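Local coordinates for protein putative transcriptional regulator (Streptomyces coelicolor, PDB 2ZB9) that probably binds regulatory DNA through a predicted helix-turn-helix motif, as a transcription factor of the TetR family, at residues 73-87 with 135-147. Residues are numbered along the deposited sequence; the frame is centred on the assembly and turned at random.
Sequences DGYFHAVEDTLAFPD and LYSAQRRALAAER
In this TetR-family regulator, helix 67-83, which follows the predicted helix-turn-helix, packs on helix 126-153 of the C-terminal domain. Phe-76 is the knob, set among Tyr-136, Gln-139, Arg-140 and Leu-143. Its CG is anti to the backbone N (chi1 178°), which turns the ring to the second helix. The Gln-139 amide stacks on one ring face, planes 14° apart. A water that bridges Phe-76 O and Arg-140 NH1 covers the opposite face.

Arg-140 bends at chi2 and chi3 to reach Leu-83 O. Arg-140 NH2 donates to Leu-83 O (3.1 Å) from above the carbonyl plane. Gln-98 also donates to that oxygen. A second water links Arg-140 NH1 to Glu-80 O.

Beyond the helix, Phe-85 puts CZ 3.5 Å from Ala-144 CB. Arg-147 NE donates to Pro-86 O (3.0 Å) in the carbonyl plane. Asp-87 OD2 lies over the face of the Arg-147 guanidinium, 3.4 Å from CZ, a salt bridge of charge alone. Asp-94 forms a salt bridge with Arg-147 NH2. Pro-86 O, Asp-87 and Asp-94 would probably lose a shared partner with an alanine at Arg-147, and Phe-85 its contact with CG. Such packing joins the DNA-binding and C-terminal domains of the all-helical TetR fold.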
ATOM      1  N   ASP A  73       6.515  -5.386 -17.344  1.00 28.79           N
ATOM      2  CA  ASP A  73       7.793  -6.028 -17.628  1.00 27.26           C
ATOM      3  C   ASP A  73       8.821  -4.962 -18.007  1.00 27.44           C
ATOM      4  O   ASP A  73       9.970  -5.008 -17.562  1.00 28.11           O
ATOM      5  CB  ASP A  73       7.632  -7.043 -18.760  1.00 27.91           C
ATOM      6  CG  ASP A  73       8.699  -8.129 -18.740  1.00 30.25           C
ATOM      7  OD1 ASP A  73       9.543  -8.149 -17.814  1.00 29.00           O
ATOM      8  OD2 ASP A  73       8.681  -8.977 -19.658  1.00 33.14           O
ATOM      9  N   GLY A  74       8.408  -3.996 -18.825  1.00 27.15           N
ATOM     10  CA  GLY A  74       9.328  -2.937 -19.208  1.00 25.95           C
ATOM     11  C   GLY A  74       9.721  -2.113 -17.990  1.00 26.80           C
ATOM     12  O   GLY A  74      10.884  -1.726 -17.824  1.00 26.00           O
ATOM     13  N   TYR A  75       8.755  -1.850 -17.118  1.00 25.81           N
ATOM     14  CA  TYR A  75       9.034  -1.063 -15.926  1.00 28.74           C
ATOM     15  C   TYR A  75      10.022  -1.773 -15.011  1.00 28.61           C
ATOM     16  O   TYR A  75      10.998  -1.175 -14.565  1.00 29.73           O
ATOM     17  CB  TYR A  75       7.750  -0.771 -15.152  1.00 30.36           C
ATOM     18  CG  TYR A  75       7.982   0.159 -13.987  1.00 32.91           C
ATOM     19  CD1 TYR A  75       8.151   1.529 -14.186  1.00 33.52           C
ATOM     20  CD2 TYR A  75       8.099  -0.339 -12.692  1.00 31.64           C
ATOM     21  CE1 TYR A  75       8.438   2.382 -13.118  1.00 34.63           C
ATOM     22  CE2 TYR A  75       8.386   0.500 -11.622  1.00 33.30           C
ATOM     23  CZ  TYR A  75       8.556   1.854 -11.839  1.00 33.90           C
ATOM     24  OH  TYR A  75       8.861   2.670 -10.776  1.00 35.75           O
ATOM     25  N   PHE A  76       9.777  -3.051 -14.738  1.00 28.40           N
ATOM     26  CA  PHE A  76      10.671  -3.808 -13.865  1.00 29.39           C
ATOM     27  C   PHE A  76      12.123  -3.722 -14.349  1.00 29.46           C
ATOM     28  O   PHE A  76      13.043  -3.465 -13.567  1.00 28.14           O
ATOM     29  CB  PHE A  76      10.213  -5.272 -13.783  1.00 26.34           C
ATOM     30  CG  PHE A  76      11.106  -6.143 -12.942  1.00 27.64           C
ATOM     31  CD1 PHE A  76      12.292  -6.666 -13.465  1.00 25.25           C
ATOM     32  CD2 PHE A  76      10.773  -6.424 -11.616  1.00 25.34           C
ATOM     33  CE1 PHE A  76      13.136  -7.454 -12.679  1.00 26.32           C
ATOM     34  CE2 PHE A  76      11.607  -7.208 -10.822  1.00 26.17           C
ATOM     35  CZ  PHE A  76      12.796  -7.728 -11.353  1.00 25.77           C
ATOM     36  N   HIS A  77      12.328  -3.923 -15.644  1.00 30.02           N
ATOM     37  CA  HIS A  77      13.674  -3.865 -16.202  1.00 31.47           C
ATOM     38  C   HIS A  77      14.270  -2.459 -16.287  1.00 31.28           C
ATOM     39  O   HIS A  77      15.486  -2.298 -16.323  1.00 32.47           O
ATOM     40  CB  HIS A  77      13.678  -4.552 -17.566  1.00 30.73           C
ATOM     41  CG  HIS A  77      13.474  -6.031 -17.471  1.00 34.26           C
ATOM     42  ND1 HIS A  77      14.487  -6.898 -17.120  1.00 34.13           N
ATOM     43  CD2 HIS A  77      12.354  -6.785 -17.575  1.00 33.68           C
ATOM     44  CE1 HIS A  77      14.001  -8.120 -17.009  1.00 34.58           C
ATOM     45  NE2 HIS A  77      12.709  -8.079 -17.278  1.00 36.24           N
ATOM     46  N   ALA A  78      13.419  -1.440 -16.300  1.00 32.25           N
ATOM     47  CA  ALA A  78      13.901  -0.066 -16.360  1.00 32.41           C
ATOM     48  C   ALA A  78      14.452   0.423 -15.012  1.00 31.19           C
ATOM     49  O   ALA A  78      15.363   1.246 -14.977  1.00 31.11           O
ATOM     50  CB  ALA A  78      12.780   0.859 -16.821  1.00 30.00           C
ATOM     51  N   VAL A  79      13.898  -0.078 -13.911  1.00 30.33           N
ATOM     52  CA  VAL A  79      14.337   0.345 -12.583  1.00 29.52           C
ATOM     53  C   VAL A  79      15.193  -0.686 -11.858  1.00 31.20           C
ATOM     54  O   VAL A  79      15.706  -0.422 -10.772  1.00 32.63           O
ATOM     55  CB  VAL A  79      13.119   0.693 -11.677  1.00 30.73           C
ATOM     56  CG1 VAL A  79      12.307   1.817 -12.301  1.00 28.32           C
ATOM     57  CG2 VAL A  79      12.245  -0.531 -11.470  1.00 27.73           C
ATOM     58  N   GLU A  80      15.366  -1.851 -12.471  1.00 33.11           N
ATOM     59  CA  GLU A  80      16.136  -2.931 -11.867  1.00 34.83           C
ATOM     60  C   GLU A  80      17.506  -2.556 -11.313  1.00 35.67           C
ATOM     61  O   GLU A  80      17.791  -2.818 -10.146  1.00 34.49           O
ATOM     62  CB  GLU A  80      16.288  -4.090 -12.857  1.00 34.30           C
ATOM     63  CG  GLU A  80      17.081  -5.265 -12.303  1.00 38.05           C
ATOM     64  CD  GLU A  80      16.990  -6.507 -13.175  1.00 40.97           C
ATOM     65  OE1 GLU A  80      16.797  -6.369 -14.402  1.00 44.21           O
ATOM     66  OE2 GLU A  80      17.127  -7.623 -12.634  1.00 42.72           O
ATOM     67  N   ASP A  81      18.358  -1.958 -12.141  1.00 35.27           N
ATOM     68  CA  ASP A  81      19.697  -1.578 -11.700  1.00 35.83           C
ATOM     69  C   ASP A  81      19.660  -0.558 -10.572  1.00 34.96           C
ATOM     70  O   ASP A  81      20.376  -0.676  -9.576  1.00 34.05           O
ATOM     71  CB  ASP A  81      20.502  -1.007 -12.866  1.00 40.39           C
ATOM     72  CG  ASP A  81      20.887  -2.064 -13.887  1.00 47.02           C
ATOM     73  OD1 ASP A  81      21.643  -1.736 -14.826  1.00 51.01           O
ATOM     74  OD2 ASP A  81      20.439  -3.225 -13.754  1.00 52.37           O
ATOM     75  N   THR A  82      18.820   0.453 -10.744  1.00 34.60           N
ATOM     76  CA  THR A  82      18.670   1.511  -9.760  1.00 33.05           C
ATOM     77  C   THR A  82      18.141   1.003  -8.416  1.00 31.97           C
ATOM     78  O   THR A  82      18.510   1.532  -7.367  1.00 29.26           O
ATOM     79  CB  THR A  82      17.715   2.594 -10.288  1.00 34.12           C
ATOM     80  OG1 THR A  82      18.153   3.019 -11.585  1.00 37.49           O
ATOM     81  CG2 THR A  82      17.686   3.791  -9.352  1.00 33.56           C
ATOM     82  N   LEU A  83      17.284  -0.018  -8.443  1.00 30.58           N
ATOM     83  CA  LEU A  83      16.707  -0.544  -7.205  1.00 29.78           C
ATOM     84  C   LEU A  83      17.390  -1.796  -6.665  1.00 29.64           C
ATOM     85  O   LEU A  83      16.926  -2.380  -5.685  1.00 30.79           O
ATOM     86  CB  LEU A  83      15.210  -0.823  -7.380  1.00 27.58           C
ATOM     87  CG  LEU A  83      14.328   0.369  -7.763  1.00 28.01           C
ATOM     88  CD1 LEU A  83      12.866  -0.068  -7.789  1.00 24.99           C
ATOM     89  CD2 LEU A  83      14.527   1.509  -6.757  1.00 29.86           C
ATOM     90  N   ALA A  84      18.491  -2.197  -7.290  1.00 28.59           N
ATOM     91  CA  ALA A  84      19.231  -3.376  -6.843  1.00 30.25           C
ATOM     92  C   ALA A  84      19.733  -3.179  -5.409  1.00 29.37           C
ATOM     93  O   ALA A  84      20.006  -2.050  -4.987  1.00 29.83           O
ATOM     94  CB  ALA A  84      20.417  -3.646  -7.783  1.00 27.34           C
ATOM     95  N   PHE A  85      19.880  -4.280  -4.676  1.00 29.30           N
ATOM     96  CA  PHE A  85      20.327  -4.219  -3.288  1.00 28.81           C
ATOM     97  C   PHE A  85      21.827  -4.284  -3.068  1.00 29.22           C
ATOM     98  O   PHE A  85      22.489  -5.232  -3.489  1.00 28.45           O
ATOM     99  CB  PHE A  85      19.688  -5.339  -2.451  1.00 27.72           C
ATOM    100  CG  PHE A  85      18.253  -5.091  -2.098  1.00 29.62           C
ATOM    101  CD1 PHE A  85      17.236  -5.382  -3.004  1.00 26.88           C
ATOM    102  CD2 PHE A  85      17.919  -4.510  -0.876  1.00 25.38           C
ATOM    103  CE1 PHE A  85      15.907  -5.092  -2.703  1.00 24.99           C
ATOM    104  CE2 PHE A  85      16.600  -4.218  -0.571  1.00 27.36           C
ATOM    105  CZ  PHE A  85      15.587  -4.511  -1.491  1.00 25.24           C
ATOM    106  N   PRO A  86      22.386  -3.267  -2.405  1.00 28.92           N
ATOM    107  CA  PRO A  86      23.826  -3.304  -2.158  1.00 29.41           C
ATOM    108  C   PRO A  86      23.995  -4.450  -1.167  1.00 30.14           C
ATOM    109  O   PRO A  86      23.106  -4.694  -0.354  1.00 30.85           O
ATOM    110  CB  PRO A  86      24.101  -1.955  -1.494  1.00 27.16           C
ATOM    111  CG  PRO A  86      23.001  -1.078  -2.002  1.00 29.37           C
ATOM    112  CD  PRO A  86      21.805  -1.993  -1.951  1.00 28.52           C
ATOM    113  N   ASP A  87      25.112  -5.159  -1.231  1.00 31.98           N
ATOM    114  CA  ASP A  87      25.337  -6.260  -0.305  1.00 34.55           C
ATOM    115  C   ASP A  87      26.771  -6.118   0.188  1.00 34.25           C
ATOM    116  O   ASP A  87      27.648  -6.892  -0.181  1.00 34.63           O
ATOM    117  CB  ASP A  87      25.123  -7.597  -1.019  1.00 37.59           C
ATOM    118  CG  ASP A  87      24.876  -8.743  -0.052  1.00 42.30           C
ATOM    119  OD1 ASP A  87      24.681  -9.888  -0.518  1.00 47.19           O
ATOM    120  OD2 ASP A  87      24.872  -8.505   1.172  1.00 43.58           O
ATOM    121  N   LEU A 135       5.001 -10.026 -12.879  1.00 28.86           N
ATOM    122  CA  LEU A 135       6.033  -9.273 -13.573  1.00 28.41           C
ATOM    123  C   LEU A 135       6.750  -8.212 -12.738  1.00 28.60           C
ATOM    124  O   LEU A 135       7.824  -7.750 -13.118  1.00 28.73           O
ATOM    125  CB  LEU A 135       5.426  -8.640 -14.828  1.00 28.30           C
ATOM    126  CG  LEU A 135       4.808  -9.652 -15.801  1.00 30.42           C
ATOM    127  CD1 LEU A 135       4.041  -8.916 -16.893  1.00 30.76           C
ATOM    128  CD2 LEU A 135       5.908 -10.533 -16.403  1.00 30.69           C
ATOM    129  N   TYR A 136       6.177  -7.829 -11.601  1.00 27.63           N
ATOM    130  CA  TYR A 136       6.831  -6.824 -10.774  1.00 26.99           C
ATOM    131  C   TYR A 136       6.996  -7.126  -9.282  1.00 25.93           C
ATOM    132  O   TYR A 136       8.085  -7.477  -8.837  1.00 27.81           O
ATOM    133  CB  TYR A 136       6.132  -5.466 -10.915  1.00 25.37           C
ATOM    134  CG  TYR A 136       6.938  -4.345 -10.301  1.00 29.94           C
ATOM    135  CD1 TYR A 136       8.075  -3.846 -10.947  1.00 30.72           C
ATOM    136  CD2 TYR A 136       6.609  -3.823  -9.049  1.00 27.96           C
ATOM    137  CE1 TYR A 136       8.863  -2.861 -10.360  1.00 29.27           C
ATOM    138  CE2 TYR A 136       7.391  -2.837  -8.451  1.00 28.21           C
ATOM    139  CZ  TYR A 136       8.517  -2.362  -9.111  1.00 31.24           C
ATOM    140  OH  TYR A 136       9.302  -1.394  -8.527  1.00 34.95           O
ATOM    141  N   SER A 137       5.919  -6.995  -8.513  1.00 26.23           N
ATOM    142  CA  SER A 137       6.007  -7.172  -7.065  1.00 26.88           C
ATOM    143  C   SER A 137       6.578  -8.477  -6.523  1.00 27.38           C
ATOM    144  O   SER A 137       7.368  -8.448  -5.580  1.00 27.88           O
ATOM    145  CB  SER A 137       4.644  -6.895  -6.409  1.00 25.49           C
ATOM    146  OG  SER A 137       3.660  -7.818  -6.827  1.00 25.99           O
ATOM    147  N   ALA A 138       6.191  -9.616  -7.089  1.00 25.92           N
ATOM    148  CA  ALA A 138       6.712 -10.883  -6.584  1.00 28.01           C
ATOM    149  C   ALA A 138       8.234 -10.909  -6.631  1.00 27.65           C
ATOM    150  O   ALA A 138       8.885 -11.315  -5.669  1.00 26.88           O
ATOM    151  CB  ALA A 138       6.144 -12.061  -7.376  1.00 29.77           C
ATOM    152  N   GLN A 139       8.800 -10.475  -7.754  1.00 27.50           N
ATOM    153  CA  GLN A 139      10.245 -10.451  -7.913  1.00 28.65           C
ATOM    154  C   GLN A 139      10.890  -9.367  -7.044  1.00 26.68           C
ATOM    155  O   GLN A 139      11.969  -9.577  -6.512  1.00 26.44           O
ATOM    156  CB  GLN A 139      10.619 -10.207  -9.376  1.00 33.74           C
ATOM    157  CG  GLN A 139       9.961 -11.149 -10.366  1.00 41.11           C
ATOM    158  CD  GLN A 139      10.242 -10.755 -11.805  1.00 44.85           C
ATOM    159  OE1 GLN A 139      11.363 -10.907 -12.295  1.00 48.28           O
ATOM    160  NE2 GLN A 139       9.228 -10.224 -12.485  1.00 46.96           N
ATOM    161  N   ARG A 140      10.247  -8.209  -6.905  1.00 24.64           N
ATOM    162  CA  ARG A 140      10.833  -7.159  -6.067  1.00 28.01           C
ATOM    163  C   ARG A 140      10.945  -7.718  -4.651  1.00 27.36           C
ATOM    164  O   ARG A 140      11.983  -7.592  -3.999  1.00 26.21           O
ATOM    165  CB  ARG A 140       9.959  -5.897  -6.046  1.00 26.87           C
ATOM    166  CG  ARG A 140       9.852  -5.129  -7.366  1.00 29.91           C
ATOM    167  CD  ARG A 140      11.201  -4.622  -7.877  1.00 30.92           C
ATOM    168  NE  ARG A 140      12.107  -4.241  -6.796  1.00 29.15           N
ATOM    169  CZ  ARG A 140      13.423  -4.125  -6.940  1.00 30.16           C
ATOM    170  NH1 ARG A 140      13.981  -4.345  -8.127  1.00 28.32           N
ATOM    171  NH2 ARG A 140      14.191  -3.859  -5.892  1.00 25.32           N
ATOM    172  N   ARG A 141       9.866  -8.346  -4.189  1.00 26.78           N
ATOM    173  CA  ARG A 141       9.832  -8.944  -2.859  1.00 27.39           C
ATOM    174  C   ARG A 141      10.924  -9.970  -2.637  1.00 27.13           C
ATOM    175  O   ARG A 141      11.572  -9.971  -1.594  1.00 28.07           O
ATOM    176  CB  ARG A 141       8.501  -9.636  -2.607  1.00 27.03           C
ATOM    177  CG  ARG A 141       7.404  -8.727  -2.158  1.00 31.46           C
ATOM    178  CD  ARG A 141       6.342  -9.548  -1.460  1.00 33.90           C
ATOM    179  NE  ARG A 141       5.320  -8.682  -0.914  1.00 38.39           N
ATOM    180  CZ  ARG A 141       5.082  -8.521   0.378  1.00 35.25           C
ATOM    181  NH1 ARG A 141       5.792  -9.180   1.289  1.00 33.84           N
ATOM    182  NH2 ARG A 141       4.130  -7.684   0.750  1.00 37.46           N
ATOM    183  N   ALA A 142      11.099 -10.863  -3.607  1.00 26.85           N
ATOM    184  CA  ALA A 142      12.110 -11.909  -3.502  1.00 27.58           C
ATOM    185  C   ALA A 142      13.491 -11.285  -3.392  1.00 27.42           C
ATOM    186  O   ALA A 142      14.337 -11.767  -2.646  1.00 30.45           O
ATOM    187  CB  ALA A 142      12.042 -12.840  -4.722  1.00 25.09           C
ATOM    188  N   LEU A 143      13.710 -10.208  -4.139  1.00 27.06           N
ATOM    189  CA  LEU A 143      14.988  -9.498  -4.135  1.00 27.01           C
ATOM    190  C   LEU A 143      15.227  -8.911  -2.739  1.00 27.09           C
ATOM    191  O   LEU A 143      16.316  -9.014  -2.183  1.00 27.73           O
ATOM    192  CB  LEU A 143      14.954  -8.380  -5.189  1.00 26.18           C
ATOM    193  CG  LEU A 143      15.851  -8.387  -6.439  1.00 30.70           C
ATOM    194  CD1 LEU A 143      16.415  -9.776  -6.747  1.00 26.99           C
ATOM    195  CD2 LEU A 143      15.036  -7.848  -7.614  1.00 21.55           C
ATOM    196  N   ALA A 144      14.196  -8.305  -2.167  1.00 26.43           N
ATOM    197  CA  ALA A 144      14.312  -7.727  -0.836  1.00 27.03           C
ATOM    198  C   ALA A 144      14.457  -8.812   0.246  1.00 27.91           C
ATOM    199  O   ALA A 144      15.335  -8.734   1.112  1.00 27.78           O
ATOM    200  CB  ALA A 144      13.097  -6.852  -0.551  1.00 23.31           C
ATOM    201  N   ALA A 145      13.601  -9.828   0.196  1.00 29.35           N
ATOM    202  CA  ALA A 145      13.653 -10.900   1.186  1.00 30.35           C
ATOM    203  C   ALA A 145      15.018 -11.582   1.152  1.00 31.85           C
ATOM    204  O   ALA A 145      15.545 -11.997   2.183  1.00 31.98           O
ATOM    205  CB  ALA A 145      12.548 -11.912   0.917  1.00 30.43           C
ATOM    206  N   GLU A 146      15.591 -11.680  -0.042  1.00 30.50           N
ATOM    207  CA  GLU A 146      16.896 -12.302  -0.215  1.00 31.81           C
ATOM    208  C   GLU A 146      17.983 -11.510   0.508  1.00 29.07           C
ATOM    209  O   GLU A 146      18.822 -12.080   1.207  1.00 27.36           O
ATOM    210  CB  GLU A 146      17.212 -12.398  -1.701  1.00 36.71           C
ATOM    211  CG  GLU A 146      18.377 -13.279  -2.057  1.00 45.15           C
ATOM    212  CD  GLU A 146      18.230 -13.817  -3.466  1.00 54.40           C
ATOM    213  OE1 GLU A 146      17.401 -14.741  -3.667  1.00 57.65           O
ATOM    214  OE2 GLU A 146      18.923 -13.302  -4.371  1.00 57.51           O
ATOM    215  N   ARG A 147      17.975 -10.195   0.335  1.00 26.69           N
ATOM    216  CA  ARG A 147      18.962  -9.355   1.000  1.00 27.37           C
ATOM    217  C   ARG A 147      18.788  -9.497   2.513  1.00 27.96           C
ATOM    218  O   ARG A 147      19.763  -9.634   3.250  1.00 28.08           O
ATOM    219  CB  ARG A 147      18.780  -7.887   0.600  1.00 24.67           C
ATOM    220  CG  ARG A 147      19.717  -6.940   1.341  1.00 25.17           C
ATOM    221  CD  ARG A 147      21.178  -7.271   1.034  1.00 26.44           C
ATOM    222  NE  ARG A 147      22.118  -6.493   1.836  1.00 24.25           N
ATOM    223  CZ  ARG A 147      22.576  -6.863   3.029  1.00 26.07           C
ATOM    224  NH1 ARG A 147      22.183  -8.006   3.573  1.00 23.67           N
ATOM    225  NH2 ARG A 147      23.439  -6.091   3.677  1.00 24.11           N
TER
HETATM  226  O   HOH W   1       9.354  -8.827 -15.221  1.00 29.12           O
HETATM  227  O   HOH W   2       9.669   1.470  -8.535  1.00 29.74           O
HETATM  228  O   HOH W   3      13.093  -4.214 -10.823  1.00 28.65           O
HETATM  229  O   HOH W   4      16.901  -4.579  -8.530  1.00 28.54           O